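Local structure of protein male-specific lethal-3 (Drosophila melanogaster, 3M9Q) at residues A[27-41]-A[89-101]. The protein reads a trimethylated lysine on the tail of histone H3 through its chromodomain, as part of the male-specific lethal complex that doubles transcription of the male X chromosome. The protein carries 1 engineered substitution. Residues are numbered along the deposited sequence; the frame is centred on the assembly and turned at random.
Sequences LCYEPDKSKARVLYT and RQLQRELAEAAKL
The carboxamide of Gln92 reaches from the helix to the start of the strand at residues 39-41, where NE2 donates both to the backbone O of Leu39 and to OG1 of Thr41, each at 3.0 Å. Both acceptors lie close to the amide plane, which fixes the rotation of the group, although NE2 approaches the Leu39 carbonyl from well above the carbonyl plane, 62° out of it. With CG anti to the backbone N (chi1 175°) and the chain extended beyond it, Gln92 also lays its CG against Leu39 CB at 3.9 Å. With an alanine here, the Leu39 carbonyl and Thr41 OG1 would probably both lose their donor from the helix, and a gap would be likely to open beside Leu39 CB. Beside this grip, Leu39 CD1 packs against Leu91 CD2 and, at 4.0 Å, Leu95 CD1. Further along, Val38 CG1 meets Ala99 CB at 3.8 Å. Two waters bridge the backbones, one from Arg37 O to Leu95 O, the other from Leu39 N to Gln92 O. Behind the leucines, the Tyr29 ring is sandwiched between Leu39 CD2 on one face and the Arg37 guanidinium on the other, with NH1 3.2 Å above the ring plane. Leu82 of strand 81-83 also touches Tyr29, Leu39 and Leu91. The whole is the chromodomain arrangement of a C-terminal helix packed against a curved antiparallel sheet.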
ATOM      1  N   LEU A  27      -5.272   1.810   0.469  1.00  8.93           N
ATOM      2  CA  LEU A  27      -5.571   0.639  -0.341  1.00  9.19           C
ATOM      3  C   LEU A  27      -4.271   0.155  -0.967  1.00  9.42           C
ATOM      4  O   LEU A  27      -3.533   0.942  -1.560  1.00 10.80           O
ATOM      5  CB  LEU A  27      -6.623   0.967  -1.405  1.00  9.71           C
ATOM      6  CG  LEU A  27      -7.876   1.680  -0.873  1.00  9.91           C
ATOM      7  CD1 LEU A  27      -8.871   1.957  -1.999  1.00 11.95           C
ATOM      8  CD2 LEU A  27      -8.562   0.930   0.271  1.00 11.98           C
ATOM      9  N   CYS A  28      -3.980  -1.124  -0.808  1.00  8.76           N
ATOM     10  CA  CYS A  28      -2.698  -1.694  -1.218  1.00  8.87           C
ATOM     11  C   CYS A  28      -2.880  -2.695  -2.345  1.00  8.89           C
ATOM     12  O   CYS A  28      -3.662  -3.631  -2.241  1.00  9.60           O
ATOM     13  CB  CYS A  28      -2.038  -2.410  -0.031  1.00  9.20           C
ATOM     14  SG  CYS A  28      -0.378  -3.068  -0.374  1.00 10.75           S
ATOM     15  N   TYR A  29      -2.109  -2.525  -3.407  1.00  9.13           N
ATOM     16  CA  TYR A  29      -2.140  -3.478  -4.528  1.00  9.81           C
ATOM     17  C   TYR A  29      -1.574  -4.828  -4.134  1.00 10.63           C
ATOM     18  O   TYR A  29      -0.576  -4.936  -3.444  1.00 10.49           O
ATOM     19  CB  TYR A  29      -1.371  -2.948  -5.744  1.00 10.76           C
ATOM     20  CG  TYR A  29      -2.179  -2.039  -6.628  1.00 10.78           C
ATOM     21  CD1 TYR A  29      -3.240  -2.536  -7.372  1.00 11.56           C
ATOM     22  CD2 TYR A  29      -1.899  -0.690  -6.706  1.00 11.20           C
ATOM     23  CE1 TYR A  29      -3.978  -1.711  -8.191  1.00 11.95           C
ATOM     24  CE2 TYR A  29      -2.636   0.148  -7.522  1.00 11.74           C
ATOM     25  CZ  TYR A  29      -3.677  -0.373  -8.259  1.00 12.23           C
ATOM     26  OH  TYR A  29      -4.451   0.422  -9.082  1.00 13.97           O
ATOM     27  N   GLU A  30      -2.249  -5.860  -4.612  1.00 11.22           N
ATOM     28  CA  GLU A  30      -1.757  -7.240  -4.541  1.00 12.15           C
ATOM     29  C   GLU A  30      -0.326  -7.338  -5.082  1.00 11.18           C
ATOM     30  O   GLU A  30      -0.074  -6.918  -6.203  1.00 11.33           O
ATOM     31  CB  GLU A  30      -2.679  -8.145  -5.380  1.00 13.41           C
ATOM     32  CG  GLU A  30      -2.131  -9.517  -5.708  1.00 14.80           C
ATOM     33  CD  GLU A  30      -2.027 -10.372  -4.494  1.00 15.66           C
ATOM     34  OE1 GLU A  30      -3.119 -10.716  -3.954  1.00 19.17           O
ATOM     35  OE2 GLU A  30      -0.901 -10.711  -4.083  1.00 16.55           O
ATOM     36  N   PRO A  31       0.612  -7.900  -4.298  1.00 11.13           N
ATOM     37  CA  PRO A  31       1.997  -7.962  -4.770  1.00 11.70           C
ATOM     38  C   PRO A  31       2.294  -9.096  -5.758  1.00 11.17           C
ATOM     39  O   PRO A  31       3.274  -9.037  -6.486  1.00 12.10           O
ATOM     40  CB  PRO A  31       2.792  -8.172  -3.470  1.00 12.71           C
ATOM     41  CG  PRO A  31       1.869  -8.879  -2.582  1.00 13.98           C
ATOM     42  CD  PRO A  31       0.512  -8.292  -2.878  1.00 12.97           C
ATOM     43  N   ASP A  32       1.472 -10.130  -5.758  1.00 10.60           N
ATOM     44  CA  ASP A  32       1.662 -11.277  -6.659  1.00 11.49           C
ATOM     45  C   ASP A  32       1.297 -10.888  -8.095  1.00 10.97           C
ATOM     46  O   ASP A  32       0.140 -10.649  -8.417  1.00 10.84           O
ATOM     47  CB  ASP A  32       0.803 -12.438  -6.157  1.00 12.72           C
ATOM     48  CG  ASP A  32       0.988 -13.708  -6.946  1.00 13.27           C
ATOM     49  OD1 ASP A  32       1.633 -13.688  -8.015  1.00 13.81           O
ATOM     50  OD2 ASP A  32       0.482 -14.750  -6.473  1.00 14.94           O
ATOM     51  N   LYS A  33       2.315 -10.823  -8.944  1.00 11.60           N
ATOM     52  CA  LYS A  33       2.145 -10.368 -10.340  1.00 12.68           C
ATOM     53  C   LYS A  33       1.472 -11.391 -11.243  1.00 13.14           C
ATOM     54  O   LYS A  33       1.167 -11.098 -12.399  1.00 13.98           O
ATOM     55  CB  LYS A  33       3.488  -9.922 -10.934  1.00 13.54           C
ATOM     56  CG  LYS A  33       4.062  -8.689 -10.252  1.00 13.96           C
ATOM     57  CD  LYS A  33       5.358  -8.226 -10.912  1.00 15.15           C
ATOM     58  CE  LYS A  33       5.907  -6.949 -10.293  1.00 15.66           C
ATOM     59  NZ  LYS A  33       6.502  -7.185  -8.951  1.00 16.51           N
ATOM     60  N   SER A  34       1.214 -12.585 -10.720  1.00 12.76           N
ATOM     61  CA  SER A  34       0.490 -13.608 -11.482  1.00 13.25           C
ATOM     62  C   SER A  34      -1.021 -13.450 -11.340  1.00 12.56           C
ATOM     63  O   SER A  34      -1.787 -14.124 -12.023  1.00 12.95           O
ATOM     64  CB  SER A  34       0.906 -15.027 -11.056  1.00 13.31           C
ATOM     65  OG  SER A  34       0.406 -15.348  -9.756  1.00 14.28           O
ATOM     66  N   LYS A  35      -1.427 -12.555 -10.453  1.00 11.77           N
ATOM     67  CA  LYS A  35      -2.843 -12.391 -10.127  1.00 11.64           C
ATOM     68  C   LYS A  35      -3.458 -11.184 -10.806  1.00 11.13           C
ATOM     69  O   LYS A  35      -2.814 -10.161 -10.986  1.00 11.06           O
ATOM     70  CB  LYS A  35      -3.024 -12.269  -8.609  1.00 11.68           C
ATOM     71  CG  LYS A  35      -2.511 -13.465  -7.841  1.00 13.25           C
ATOM     72  CD  LYS A  35      -3.187 -14.760  -8.274  1.00 14.01           C
ATOM     73  CE  LYS A  35      -2.746 -15.953  -7.432  1.00 15.24           C
ATOM     74  NZ  LYS A  35      -1.368 -16.425  -7.750  1.00 16.61           N
ATOM     75  N   ALA A  36      -4.725 -11.310 -11.172  1.00 11.50           N
ATOM     76  CA  ALA A  36      -5.498 -10.133 -11.591  1.00 11.62           C
ATOM     77  C   ALA A  36      -5.359  -9.064 -10.508  1.00 11.39           C
ATOM     78  O   ALA A  36      -5.415  -9.350  -9.310  1.00 11.39           O
ATOM     79  CB  ALA A  36      -6.958 -10.496 -11.813  1.00 12.28           C
ATOM     80  N   ARG A  37      -5.151  -7.823 -10.922  1.00 11.18           N
ATOM     81  CA  ARG A  37      -4.858  -6.752  -9.962  1.00 11.99           C
ATOM     82  C   ARG A  37      -6.056  -6.480  -9.076  1.00 10.93           C
ATOM     83  O   ARG A  37      -7.180  -6.352  -9.542  1.00 11.03           O
ATOM     84  CB  ARG A  37      -4.388  -5.478 -10.673  1.00 14.43           C
ATOM     85  CG  ARG A  37      -2.961  -5.625 -11.178  1.00 17.84           C
ATOM     86  CD  ARG A  37      -2.468  -4.499 -12.074  1.00 20.28           C
ATOM     87  NE  ARG A  37      -2.101  -3.258 -11.389  1.00 22.31           N
ATOM     88  CZ  ARG A  37      -1.270  -3.138 -10.357  1.00 23.94           C
ATOM     89  NH1 ARG A  37      -1.021  -1.927  -9.884  1.00 24.46           N
ATOM     90  NH2 ARG A  37      -0.714  -4.196  -9.774  1.00 24.46           N
ATOM     91  N   VAL A  38      -5.794  -6.431  -7.777  1.00  9.87           N
ATOM     92  CA  VAL A  38      -6.805  -6.119  -6.764  1.00 10.36           C
ATOM     93  C   VAL A  38      -6.169  -5.276  -5.672  1.00  9.88           C
ATOM     94  O   VAL A  38      -4.947  -5.232  -5.528  1.00 10.13           O
ATOM     95  CB  VAL A  38      -7.451  -7.388  -6.137  1.00 11.14           C
ATOM     96  CG1 VAL A  38      -8.314  -8.140  -7.163  1.00 11.82           C
ATOM     97  CG2 VAL A  38      -6.398  -8.296  -5.518  1.00 12.33           C
ATOM     98  N   LEU A  39      -7.032  -4.619  -4.905  1.00  9.23           N
ATOM     99  CA  LEU A  39      -6.638  -3.728  -3.811  1.00  8.93           C
ATOM    100  C   LEU A  39      -7.158  -4.228  -2.483  1.00  8.90           C
ATOM    101  O   LEU A  39      -8.310  -4.641  -2.367  1.00  9.96           O
ATOM    102  CB  LEU A  39      -7.183  -2.321  -4.047  1.00  9.09           C
ATOM    103  CG  LEU A  39      -6.512  -1.540  -5.176  1.00  8.91           C
ATOM    104  CD1 LEU A  39      -7.431  -0.432  -5.704  1.00 10.30           C
ATOM    105  CD2 LEU A  39      -5.157  -0.979  -4.723  1.00  9.60           C
ATOM    106  N   TYR A  40      -6.298  -4.173  -1.478  1.00  8.92           N
ATOM    107  CA  TYR A  40      -6.654  -4.563  -0.113  1.00  9.37           C
ATOM    108  C   TYR A  40      -6.736  -3.362   0.799  1.00  8.89           C
ATOM    109  O   TYR A  40      -5.817  -2.543   0.853  1.00  8.80           O
ATOM    110  CB  TYR A  40      -5.613  -5.529   0.446  1.00 10.79           C
ATOM    111  CG  TYR A  40      -5.485  -6.804  -0.367  1.00 12.48           C
ATOM    112  CD1 TYR A  40      -6.522  -7.722  -0.436  1.00 14.94           C
ATOM    113  CD2 TYR A  40      -4.347  -7.070  -1.101  1.00 13.57           C
ATOM    114  CE1 TYR A  40      -6.405  -8.886  -1.199  1.00 15.31           C
ATOM    115  CE2 TYR A  40      -4.223  -8.228  -1.852  1.00 14.06           C
ATOM    116  CZ  TYR A  40      -5.242  -9.128  -1.893  1.00 14.51           C
ATOM    117  OH  TYR A  40      -5.126 -10.282  -2.648  1.00 16.75           O
ATOM    118  N   THR A  41      -7.825  -3.268   1.544  1.00  8.56           N
ATOM    119  CA  THR A  41      -7.993  -2.214   2.548  1.00  8.65           C
ATOM    120  C   THR A  41      -7.032  -2.477   3.695  1.00  8.46           C
ATOM    121  O   THR A  41      -7.004  -3.561   4.270  1.00  8.78           O
ATOM    122  CB  THR A  41      -9.438  -2.174   3.046  1.00  8.75           C
ATOM    123  OG1 THR A  41     -10.306  -2.126   1.902  1.00  9.19           O
ATOM    124  CG2 THR A  41      -9.690  -0.975   3.942  1.00  9.59           C
ATOM    125  N   ARG A  89     -11.913   3.705  -3.851  1.00  8.41           N
ATOM    126  CA  ARG A  89     -12.829   2.688  -3.328  1.00  8.85           C
ATOM    127  C   ARG A  89     -13.621   2.033  -4.449  1.00  9.25           C
ATOM    128  O   ARG A  89     -13.859   0.819  -4.457  1.00  9.14           O
ATOM    129  CB  ARG A  89     -13.788   3.283  -2.294  1.00  9.40           C
ATOM    130  CG  ARG A  89     -13.122   3.642  -0.983  1.00  9.61           C
ATOM    131  CD  ARG A  89     -14.119   4.143   0.031  1.00 11.05           C
ATOM    132  NE  ARG A  89     -13.447   4.736   1.178  1.00 10.24           N
ATOM    133  CZ  ARG A  89     -14.032   5.037   2.330  1.00 10.34           C
ATOM    134  NH1 ARG A  89     -15.320   4.802   2.524  1.00 12.40           N
ATOM    135  NH2 ARG A  89     -13.320   5.567   3.293  1.00 10.49           N
ATOM    136  N   GLN A  90     -14.046   2.850  -5.402  1.00  9.57           N
ATOM    137  CA  GLN A  90     -14.772   2.339  -6.565  1.00 10.23           C
ATOM    138  C   GLN A  90     -13.852   1.483  -7.426  1.00 10.07           C
ATOM    139  O   GLN A  90     -14.245   0.429  -7.908  1.00 10.06           O
ATOM    140  CB  GLN A  90     -15.400   3.466  -7.392  1.00 10.47           C
ATOM    141  CG  GLN A  90     -16.576   4.151  -6.689  1.00 10.99           C
ATOM    142  CD  GLN A  90     -17.804   3.268  -6.541  1.00 11.01           C
ATOM    143  OE1 GLN A  90     -17.905   2.195  -7.146  1.00 11.20           O
ATOM    144  NE2 GLN A  90     -18.745   3.715  -5.725  1.00 12.46           N
ATOM    145  N   LEU A  91     -12.614   1.921  -7.606  1.00  9.37           N
ATOM    146  CA  LEU A  91     -11.628   1.136  -8.365  1.00  9.73           C
ATOM    147  C   LEU A  91     -11.452  -0.233  -7.719  1.00  9.74           C
ATOM    148  O   LEU A  91     -11.445  -1.264  -8.391  1.00  9.06           O
ATOM    149  CB  LEU A  91     -10.288   1.869  -8.450  1.00 10.29           C
ATOM    150  CG  LEU A  91      -9.140   1.101  -9.111  1.00 10.91           C
ATOM    151  CD1 LEU A  91      -9.474   0.766 -10.561  1.00 12.18           C
ATOM    152  CD2 LEU A  91      -7.854   1.903  -9.029  1.00 11.58           C
ATOM    153  N   GLN A  92     -11.339  -0.238  -6.398  1.00  8.65           N
ATOM    154  CA  GLN A  92     -11.188  -1.497  -5.665  1.00  9.23           C
ATOM    155  C   GLN A  92     -12.362  -2.442  -5.960  1.00  9.28           C
ATOM    156  O   GLN A  92     -12.178  -3.633  -6.203  1.00  9.42           O
ATOM    157  CB  GLN A  92     -11.065  -1.199  -4.172  1.00  9.59           C
ATOM    158  CG  GLN A  92     -11.013  -2.425  -3.279  1.00 10.09           C
ATOM    159  CD  GLN A  92     -10.931  -2.027  -1.827  1.00 10.93           C
ATOM    160  OE1 GLN A  92     -11.517  -1.013  -1.430  1.00 12.08           O
ATOM    161  NE2 GLN A  92     -10.174  -2.782  -1.033  1.00 10.55           N
ATOM    162  N   ARG A  93     -13.574  -1.899  -5.961  1.00  9.30           N
ATOM    163  CA  ARG A  93     -14.768  -2.714  -6.206  1.00  9.48           C
ATOM    164  C   ARG A  93     -14.793  -3.238  -7.640  1.00 10.12           C
ATOM    165  O   ARG A  93     -15.174  -4.374  -7.902  1.00 10.76           O
ATOM    166  CB  ARG A  93     -16.043  -1.927  -5.883  1.00  9.57           C
ATOM    167  CG  ARG A  93     -16.218  -1.710  -4.383  1.00  9.95           C
ATOM    168  CD  ARG A  93     -17.250  -0.664  -4.024  1.00 10.08           C
ATOM    169  NE  ARG A  93     -18.627  -1.085  -4.293  1.00  9.90           N
ATOM    170  CZ  ARG A  93     -19.387  -1.776  -3.449  1.00 10.05           C
ATOM    171  NH1 ARG A  93     -18.909  -2.202  -2.291  1.00 10.01           N
ATOM    172  NH2 ARG A  93     -20.625  -2.069  -3.779  1.00 10.50           N
ATOM    173  N   GLU A  94     -14.358  -2.399  -8.564  0.50 10.56           N
ATOM    174  CA  GLU A  94     -14.308  -2.760  -9.982  0.50 12.03           C
ATOM    175  C   GLU A  94     -13.318  -3.894 -10.211  0.50 11.38           C
ATOM    176  O   GLU A  94     -13.607  -4.872 -10.901  0.50 11.53           O
ATOM    177  CB  GLU A  94     -13.907  -1.536 -10.807  0.50 13.90           C
ATOM    178  CG  GLU A  94     -13.692  -1.806 -12.284  0.50 16.07           C
ATOM    179  CD  GLU A  94     -13.476  -0.526 -13.072  0.50 17.89           C
ATOM    180  OE1 GLU A  94     -14.333   0.381 -12.981  0.50 19.70           O
ATOM    181  OE2 GLU A  94     -12.454  -0.429 -13.781  0.50 19.96           O
ATOM    182  N   LEU A  95     -12.147  -3.748  -9.612  1.00 10.21           N
ATOM    183  CA  LEU A  95     -11.083  -4.746  -9.750  1.00 11.02           C
ATOM    184  C   LEU A  95     -11.492  -6.074  -9.121  1.00 11.27           C
ATOM    185  O   LEU A  95     -11.208  -7.152  -9.653  1.00 11.54           O
ATOM    186  CB  LEU A  95      -9.784  -4.256  -9.118  1.00 10.73           C
ATOM    187  CG  LEU A  95      -9.068  -3.115  -9.834  1.00 10.53           C
ATOM    188  CD1 LEU A  95      -7.854  -2.670  -9.016  1.00 11.34           C
ATOM    189  CD2 LEU A  95      -8.658  -3.564 -11.237  1.00 12.57           C
ATOM    190  N   ALA A  96     -12.186  -5.985  -8.001  1.00 11.41           N
ATOM    191  CA  ALA A  96     -12.581  -7.187  -7.264  1.00 12.91           C
ATOM    192  C   ALA A  96     -13.555  -7.993  -8.101  1.00 13.74           C
ATOM    193  O   ALA A  96     -13.468  -9.220  -8.182  1.00 15.03           O
ATOM    194  CB  ALA A  96     -13.201  -6.834  -5.917  1.00 13.01           C
ATOM    195  N   GLU A  97     -14.459  -7.294  -8.765  1.00 13.26           N
ATOM    196  CA  GLU A  97     -15.446  -7.940  -9.630  1.00 14.35           C
ATOM    197  C   GLU A  97     -14.750  -8.557 -10.839  1.00 15.02           C
ATOM    198  O   GLU A  97     -15.073  -9.666 -11.268  1.00 15.80           O
ATOM    199  CB  GLU A  97     -16.502  -6.920 -10.070  1.00 15.25           C
ATOM    200  CG  GLU A  97     -17.626  -7.443 -10.931  1.00 17.61           C
ATOM    201  CD  GLU A  97     -18.600  -6.329 -11.238  1.00 18.96           C
ATOM    202  OE1 GLU A  97     -18.346  -5.568 -12.195  1.00 20.80           O
ATOM    203  OE2 GLU A  97     -19.591  -6.179 -10.495  1.00 21.19           O
ATOM    204  N   ALA A  98     -13.781  -7.840 -11.381  1.00 15.24           N
ATOM    205  CA  ALA A  98     -13.124  -8.283 -12.616  1.00 15.68           C
ATOM    206  C   ALA A  98     -12.338  -9.535 -12.322  1.00 15.47           C
ATOM    207  O   ALA A  98     -12.189 -10.418 -13.173  1.00 16.86           O
ATOM    208  CB  ALA A  98     -12.210  -7.201 -13.179  1.00 15.70           C
ATOM    209  N   ALA A  99     -11.821  -9.613 -11.109  0.50 14.62           N
ATOM    210  CA  ALA A  99     -10.983 -10.743 -10.727  0.50 14.99           C
ATOM    211  C   ALA A  99     -11.841 -12.003 -10.701  0.50 15.23           C
ATOM    212  O   ALA A  99     -11.326 -13.118 -10.767  0.50 14.36           O
ATOM    213  CB  ALA A  99     -10.341 -10.506  -9.376  0.50 14.30           C
ATOM    214  N   LYS A 100     -13.155 -11.821 -10.616  0.50 20.82           N
ATOM    215  CA  LYS A 100     -14.072 -12.946 -10.397  0.50 21.67           C
ATOM    216  C   LYS A 100     -14.762 -13.347 -11.679  0.50 22.59           C
ATOM    217  O   LYS A 100     -15.477 -14.345 -11.744  0.50 22.17           O
ATOM    218  CB  LYS A 100     -15.124 -12.580  -9.353  0.50 21.62           C
ATOM    219  CG  LYS A 100     -14.549 -12.292  -7.986  0.50 22.00           C
ATOM    220  CD  LYS A 100     -15.650 -12.092  -6.974  0.50 22.29           C
ATOM    221  CE  LYS A 100     -15.099 -11.955  -5.568  0.50 22.45           C
ATOM    222  NZ  LYS A 100     -16.127 -12.302  -4.546  0.50 22.88           N
ATOM    223  N   LEU A 101     -14.527 -12.533 -12.691  1.00 24.03           N
ATOM    224  CA  LEU A 101     -15.131 -12.721 -14.016  1.00 25.07           C
ATOM    225  C   LEU A 101     -14.525 -13.936 -14.706  1.00 26.28           C
ATOM    226  O   LEU A 101     -13.720 -14.651 -14.120  1.00 27.72           O
ATOM    227  CB  LEU A 101     -14.950 -11.482 -14.895  1.00 25.49           C
TER
HETATM  228  O   HOH W   1      -8.939  -7.514 -11.227  1.00 12.57           O
HETATM  229  O   HOH W   2      -9.807  -5.012  -5.545  1.00  9.24           O